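PDB 1QO3: LY49A from Mus musculus, which acts as an inhibitory receptor on natural killer cells that recognises H-2d alleles and so prevents lysis of the cell engaged. Local coordinates for residues K15-F19 with F28-R32; L61-S67 with L110-R114. The protein carries 1 engineered substitution. All blocks are in the same frame, centred on the assembly; numbering follows the deposited sequence.

Interaction 1 of 2, residues K15-F19 with F28-R32; sequences KVYWF and FVMDR
Val16 and Val29 face each other as a non-hydrogen-bonded antiparallel pair, followed by Tyr17 and Phe28, a hydrogen-bonded pair with side chains on the other face of the sheet. Around Tyr17 and Phe28 the backbone bonds run both ways, Phe28 N to Tyr17 O at 2.7 Å and Tyr17 N to Phe28 O at 3.1 Å. The carbonyl of Phe28 also receives a CA-H...O contact from Val16, while CG1 of that valine lies alongside it. One step further along, Met30 N donates to Lys15 O at 2.8 Å.

The side chain of Met30 builds outward from this last bond. Its CB sits 3.4 Å from Lys15 O and also approaches Lys15 CB. With CG anti to the carbonyl carbon (chi1 -54°), the chain heads toward Tyr17, and CG meets the ring edge at CD2, 3.6 Å away, close to the ring plane. The next bend brings SD to the same edge, 5.2 Å from the centroid of the Tyr17 ring, a Met-aromatic contact made in plane and not over a face. At the tip, CE lies a little farther from the Tyr17 ring edge than SD. The Met30 side chain also packs on Ile125 of strand 124-131.

Phe19 and Phe28 meet rim to rim, with CE2 of Phe19 3.5 Å from CE1 of Phe28. Their planes are inclined by 30°, and neither ring covers the other. Phe19 reaches beyond its own chain, packing on Phe19 of the second subunit and meeting the Tyr17 ring there edge to face.

The paired strands 16-21 and 24-30 form an antiparallel beta hairpin of the C-type lectin-like domain, with Trp18 and Phe19 of strand 16-21 packing against the second subunit.

Interaction 2 of 2, residues L61-S67 with L110-R114; sequences LQLVVPS and LSKTR
A type I beta turn, with Lys112 and Thr113 at its centre, joins strands 107-110 and 115-118, and Gln62 and Val65 from the end of helix 55-64 and the loop beyond pack against it. Gln62 runs past the turn: its CB lies 3.2 Å from Lys112 O, with CG and CD continuing along that carbonyl. Extended beyond CG (chi2 -176°), the chain delivers NE2 to Ser111 O, 3.1 Å away. This hydrogen bond is nearly straight and lies in the carbonyl plane, close to the plane of the Gln62 amide. Ser111 O also accepts from Arg114 N, the backbone bond across the turn, so two donors grip one carbonyl. A water bridges NE2 of Gln62 to Thr113 O.

On the loop side, Lys112 N donates to Pro66 O at 3.2 Å, with the donor tilted well out of the carbonyl plane. The two branches of Val65 divide their work: CG2 approaches Lys112 N, and CG1 meets Leu110 CD2 at 4.0 Å. A second water links Ser67 O to Thr113 OG1. Lys112 NZ forms a salt bridge with an acidic side chain of another protein's chain, which also bonds Thr113 and Arg114 through its backbone.

Leu110 pairs with Cys70 through the backbone, tying the turn to strand 70-77, while Val65 and Pro66 rest on Phe28 of strand 24-30.

Along the chain the two interactions follow in series, 15-32 coming ahead of 61-114, and their centres lie about 14 Å apart within one C-type lectin-like domain. They touch directly through apolar side chains: Phe19 CZ packs on Val64 CG2 at 3.7 Å and on Leu61 CD2 at 4.0 Å. The hairpin of strands 16-21 and 24-30 is thus joined to the last turn of helix 55-64 and the loop after it, and through these to the turn between strands 107-110 and 115-118. Both contacts touch the second subunit, and the 110-114 turn, with Ser67, also engages another protein, placing the dimer interface and a partner-binding surface on connected parts of the domain.

Interaction 1 of 2, residues K15-F19 with F28-R32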
loop_
_atom_site.group_PDB
_atom_site.type_symbol
_atom_site.label_atom_id
_atom_site.label_comp_id
_atom_site.label_asym_id
_atom_site.label_seq_id
_atom_site.Cartn_x
_atom_site.Cartn_y
_atom_site.Cartn_z
ATOM N N LYS C 15 -15.318 -12.314 -26.433
ATOM C CA LYS C 15 -14.734 -12.363 -25.060
ATOM C C LYS C 15 -15.304 -11.212 -24.219
ATOM O O LYS C 15 -15.263 -10.046 -24.625
ATOM C CB LYS C 15 -13.207 -12.251 -25.136
ATOM C CG LYS C 15 -12.461 -12.700 -23.871
ATOM C CD LYS C 15 -12.427 -14.224 -23.731
ATOM C CE LYS C 15 -11.713 -14.886 -24.912
ATOM N NZ LYS C 15 -11.729 -16.377 -24.823
ATOM N N VAL C 16 -15.837 -11.546 -23.049
ATOM C CA VAL C 16 -16.432 -10.543 -22.177
ATOM C C VAL C 16 -16.090 -10.759 -20.702
ATOM O O VAL C 16 -16.287 -11.843 -20.158
ATOM C CB VAL C 16 -17.978 -10.527 -22.346
ATOM C CG1 VAL C 16 -18.597 -9.455 -21.463
ATOM C CG2 VAL C 16 -18.340 -10.291 -23.807
ATOM N N TYR C 17 -15.553 -9.720 -20.068
ATOM C CA TYR C 17 -15.215 -9.774 -18.653
ATOM C C TYR C 17 -16.248 -8.918 -17.939
ATOM O O TYR C 17 -16.759 -7.954 -18.508
ATOM C CB TYR C 17 -13.792 -9.253 -18.411
ATOM C CG TYR C 17 -12.746 -10.150 -19.037
ATOM C CD1 TYR C 17 -12.372 -11.345 -18.420
ATOM C CD2 TYR C 17 -12.222 -9.870 -20.299
ATOM C CE1 TYR C 17 -11.517 -12.249 -19.049
ATOM C CE2 TYR C 17 -11.363 -10.765 -20.940
ATOM C CZ TYR C 17 -11.019 -11.957 -20.311
ATOM O OH TYR C 17 -10.227 -12.886 -20.958
ATOM N N TRP C 18 -16.568 -9.272 -16.699
ATOM C CA TRP C 18 -17.583 -8.536 -15.961
ATOM C C TRP C 18 -17.357 -8.550 -14.460
ATOM O O TRP C 18 -16.551 -9.318 -13.945
ATOM C CB TRP C 18 -18.953 -9.150 -16.223
ATOM C CG TRP C 18 -19.064 -10.530 -15.619
ATOM C CD1 TRP C 18 -18.605 -11.705 -16.152
ATOM C CD2 TRP C 18 -19.621 -10.862 -14.337
ATOM N NE1 TRP C 18 -18.843 -12.744 -15.280
ATOM C CE2 TRP C 18 -19.467 -12.255 -14.161
ATOM C CE3 TRP C 18 -20.236 -10.114 -13.321
ATOM C CZ2 TRP C 18 -19.910 -12.923 -13.005
ATOM C CZ3 TRP C 18 -20.678 -10.778 -12.170
ATOM C CH2 TRP C 18 -20.511 -12.170 -12.027
ATOM N N PHE C 19 -18.117 -7.705 -13.772
ATOM C CA PHE C 19 -18.085 -7.601 -12.321
ATOM C C PHE C 19 -19.213 -6.663 -11.932
ATOM O O PHE C 19 -19.756 -5.951 -12.779
ATOM C CB PHE C 19 -16.739 -7.044 -11.834
ATOM C CG PHE C 19 -16.508 -5.591 -12.188
ATOM C CD1 PHE C 19 -17.146 -4.571 -11.481
ATOM C CD2 PHE C 19 -15.646 -5.245 -13.226
ATOM C CE1 PHE C 19 -16.925 -3.233 -11.801
ATOM C CE2 PHE C 19 -15.422 -3.904 -13.553
ATOM C CZ PHE C 19 -16.064 -2.898 -12.836
ATOM N N PHE C 28 -17.328 -5.833 -20.010
ATOM C CA PHE C 28 -16.354 -5.322 -20.952
ATOM C C PHE C 28 -16.275 -6.245 -22.159
ATOM O O PHE C 28 -15.768 -7.368 -22.067
ATOM C CB PHE C 28 -14.986 -5.200 -20.276
ATOM C CG PHE C 28 -14.943 -4.160 -19.184
ATOM C CD1 PHE C 28 -15.602 -4.371 -17.976
ATOM C CD2 PHE C 28 -14.265 -2.962 -19.375
ATOM C CE1 PHE C 28 -15.584 -3.397 -16.971
ATOM C CE2 PHE C 28 -14.239 -1.976 -18.378
ATOM C CZ PHE C 28 -14.900 -2.197 -17.174
ATOM N N VAL C 29 -16.819 -5.766 -23.277
ATOM C CA VAL C 29 -16.835 -6.497 -24.539
ATOM C C VAL C 29 -15.462 -6.290 -25.147
ATOM O O VAL C 29 -15.163 -5.204 -25.652
ATOM C CB VAL C 29 -17.893 -5.917 -25.509
ATOM C CG1 VAL C 29 -17.968 -6.768 -26.772
ATOM C CG2 VAL C 29 -19.250 -5.852 -24.826
ATOM N N MET C 30 -14.629 -7.324 -25.110
ATOM C CA MET C 30 -13.273 -7.201 -25.636
ATOM C C MET C 30 -13.122 -7.097 -27.165
ATOM O O MET C 30 -12.089 -6.628 -27.641
ATOM C CB MET C 30 -12.395 -8.321 -25.069
ATOM C CG MET C 30 -12.406 -8.401 -23.531
ATOM S SD MET C 30 -12.073 -6.843 -22.652
ATOM C CE MET C 30 -10.257 -6.794 -22.672
ATOM N N ASP C 31 -14.129 -7.522 -27.931
ATOM C CA ASP C 31 -14.074 -7.396 -29.401
ATOM C C ASP C 31 -14.256 -5.908 -29.697
ATOM O O ASP C 31 -15.383 -5.408 -29.686
ATOM C CB ASP C 31 -15.231 -8.138 -30.091
ATOM C CG ASP C 31 -15.013 -9.639 -30.198
ATOM O OD1 ASP C 31 -13.918 -10.130 -29.838
ATOM O OD2 ASP C 31 -15.955 -10.328 -30.659
ATOM N N ARG C 32 -13.164 -5.202 -29.958
ATOM C CA ARG C 32 -13.238 -3.777 -30.237
ATOM C C ARG C 32 -14.271 -3.414 -31.304
ATOM O O ARG C 32 -14.396 -4.089 -32.320
ATOM C CB ARG C 32 -11.852 -3.259 -30.624
ATOM C CG ARG C 32 -10.955 -3.028 -29.415
ATOM C CD ARG C 32 -9.608 -3.738 -29.510
ATOM N NE ARG C 32 -8.631 -3.079 -30.381
ATOM C CZ ARG C 32 -8.231 -1.812 -30.266
ATOM N NH1 ARG C 32 -8.728 -1.026 -29.317
ATOM N NH2 ARG C 32 -7.304 -1.335 -31.087
#

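Interaction 2 of 2, residues L61-S67 with L110-R114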
loop_
_atom_site.group_PDB
_atom_site.type_symbol
_atom_site.label_atom_id
_atom_site.label_comp_id
_atom_site.label_asym_id
_atom_site.label_seq_id
_atom_site.Cartn_x
_atom_site.Cartn_y
_atom_site.Cartn_z
ATOM N N LEU C 61 -14.310 3.017 -10.837
ATOM C CA LEU C 61 -14.053 2.432 -12.159
ATOM C C LEU C 61 -12.627 2.611 -12.683
ATOM O O LEU C 61 -12.117 1.751 -13.410
ATOM C CB LEU C 61 -15.032 2.995 -13.207
ATOM C CG LEU C 61 -16.503 2.551 -13.193
ATOM C CD1 LEU C 61 -17.294 3.364 -14.222
ATOM C CD2 LEU C 61 -16.593 1.051 -13.509
ATOM N N GLN C 62 -11.982 3.718 -12.332
ATOM C CA GLN C 62 -10.634 3.948 -12.826
ATOM C C GLN C 62 -9.585 3.103 -12.122
ATOM O O GLN C 62 -8.435 3.046 -12.552
ATOM C CB GLN C 62 -10.294 5.442 -12.776
ATOM C CG GLN C 62 -11.074 6.208 -13.847
ATOM C CD GLN C 62 -10.730 7.684 -13.926
ATOM O OE1 GLN C 62 -10.764 8.404 -12.923
ATOM N NE2 GLN C 62 -10.412 8.147 -15.131
ATOM N N LEU C 63 -10.006 2.425 -11.059
ATOM C CA LEU C 63 -9.129 1.539 -10.316
ATOM C C LEU C 63 -9.063 0.205 -11.042
ATOM O O LEU C 63 -8.095 -0.542 -10.884
ATOM C CB LEU C 63 -9.674 1.282 -8.909
ATOM C CG LEU C 63 -9.838 2.472 -7.961
ATOM C CD1 LEU C 63 -10.421 1.977 -6.649
ATOM C CD2 LEU C 63 -8.493 3.159 -7.736
ATOM N N VAL C 64 -10.091 -0.095 -11.838
ATOM C CA VAL C 64 -10.141 -1.379 -12.539
ATOM C C VAL C 64 -10.215 -1.383 -14.063
ATOM O O VAL C 64 -9.936 -2.415 -14.675
ATOM C CB VAL C 64 -11.312 -2.248 -12.027
ATOM C CG1 VAL C 64 -11.224 -2.404 -10.520
ATOM C CG2 VAL C 64 -12.649 -1.628 -12.429
ATOM N N VAL C 65 -10.595 -0.270 -14.687
ATOM C CA VAL C 65 -10.666 -0.247 -16.153
ATOM C C VAL C 65 -9.274 -0.140 -16.780
ATOM O O VAL C 65 -8.368 0.480 -16.211
ATOM C CB VAL C 65 -11.538 0.920 -16.692
ATOM C CG1 VAL C 65 -12.955 0.820 -16.122
ATOM C CG2 VAL C 65 -10.891 2.263 -16.356
ATOM N N PRO C 66 -9.094 -0.745 -17.966
ATOM C CA PRO C 66 -7.850 -0.774 -18.744
ATOM C C PRO C 66 -7.218 0.598 -18.980
ATOM O O PRO C 66 -7.913 1.618 -19.014
ATOM C CB PRO C 66 -8.284 -1.415 -20.062
ATOM C CG PRO C 66 -9.429 -2.310 -19.653
ATOM C CD PRO C 66 -10.181 -1.432 -18.690
ATOM N N SER C 67 -5.896 0.625 -19.138
ATOM C CA SER C 67 -5.213 1.880 -19.419
ATOM C C SER C 67 -5.635 2.232 -20.849
ATOM O O SER C 67 -5.675 3.404 -21.233
ATOM C CB SER C 67 -3.686 1.718 -19.310
ATOM O OG SER C 67 -3.185 0.739 -20.206
ATOM N N LEU C 110 -13.459 6.053 -22.027
ATOM C CA LEU C 110 -13.082 5.991 -20.614
ATOM C C LEU C 110 -11.787 5.202 -20.486
ATOM O O LEU C 110 -11.639 4.113 -21.052
ATOM C CB LEU C 110 -14.152 5.301 -19.751
ATOM C CG LEU C 110 -13.675 4.979 -18.317
ATOM C CD1 LEU C 110 -13.475 6.264 -17.513
ATOM C CD2 LEU C 110 -14.671 4.081 -17.609
ATOM N N SER C 111 -10.838 5.761 -19.753
ATOM C CA SER C 111 -9.567 5.084 -19.523
ATOM C C SER C 111 -9.239 5.245 -18.047
ATOM O O SER C 111 -9.850 6.052 -17.352
ATOM C CB SER C 111 -8.452 5.700 -20.369
ATOM O OG SER C 111 -8.089 6.977 -19.874
ATOM N N LYS C 112 -8.274 4.461 -17.583
ATOM C CA LYS C 112 -7.819 4.480 -16.200
ATOM C C LYS C 112 -7.549 5.893 -15.691
ATOM O O LYS C 112 -7.754 6.197 -14.516
ATOM C CB LYS C 112 -6.538 3.645 -16.086
ATOM C CG LYS C 112 -5.780 3.805 -14.769
ATOM C CD LYS C 112 -4.538 2.922 -14.736
ATOM C CE LYS C 112 -3.786 3.087 -13.423
ATOM N NZ LYS C 112 -2.630 2.144 -13.280
ATOM N N THR C 113 -7.105 6.763 -16.582
ATOM C CA THR C 113 -6.760 8.121 -16.188
ATOM C C THR C 113 -7.556 9.219 -16.871
ATOM O O THR C 113 -7.432 10.387 -16.509
ATOM C CB THR C 113 -5.256 8.390 -16.458
ATOM O OG1 THR C 113 -4.957 8.112 -17.840
ATOM C CG2 THR C 113 -4.386 7.510 -15.564
ATOM N N ARG C 114 -8.378 8.860 -17.845
ATOM C CA ARG C 114 -9.127 9.888 -18.553
ATOM C C ARG C 114 -10.527 9.532 -19.046
ATOM O O ARG C 114 -10.931 8.369 -19.104
ATOM C CB ARG C 114 -8.313 10.369 -19.769
ATOM C CG ARG C 114 -7.004 11.119 -19.462
ATOM C CD ARG C 114 -7.260 12.502 -18.857
ATOM N NE ARG C 114 -8.140 13.318 -19.691
ATOM C CZ ARG C 114 -7.792 13.869 -20.850
ATOM N NH1 ARG C 114 -6.566 13.709 -21.332
ATOM N NH2 ARG C 114 -8.684 14.562 -21.549
HETATM O O HOH W 1 -9.953 11.325 -15.502
HETATM O O HOH W 2 -4.956 5.314 -18.848
#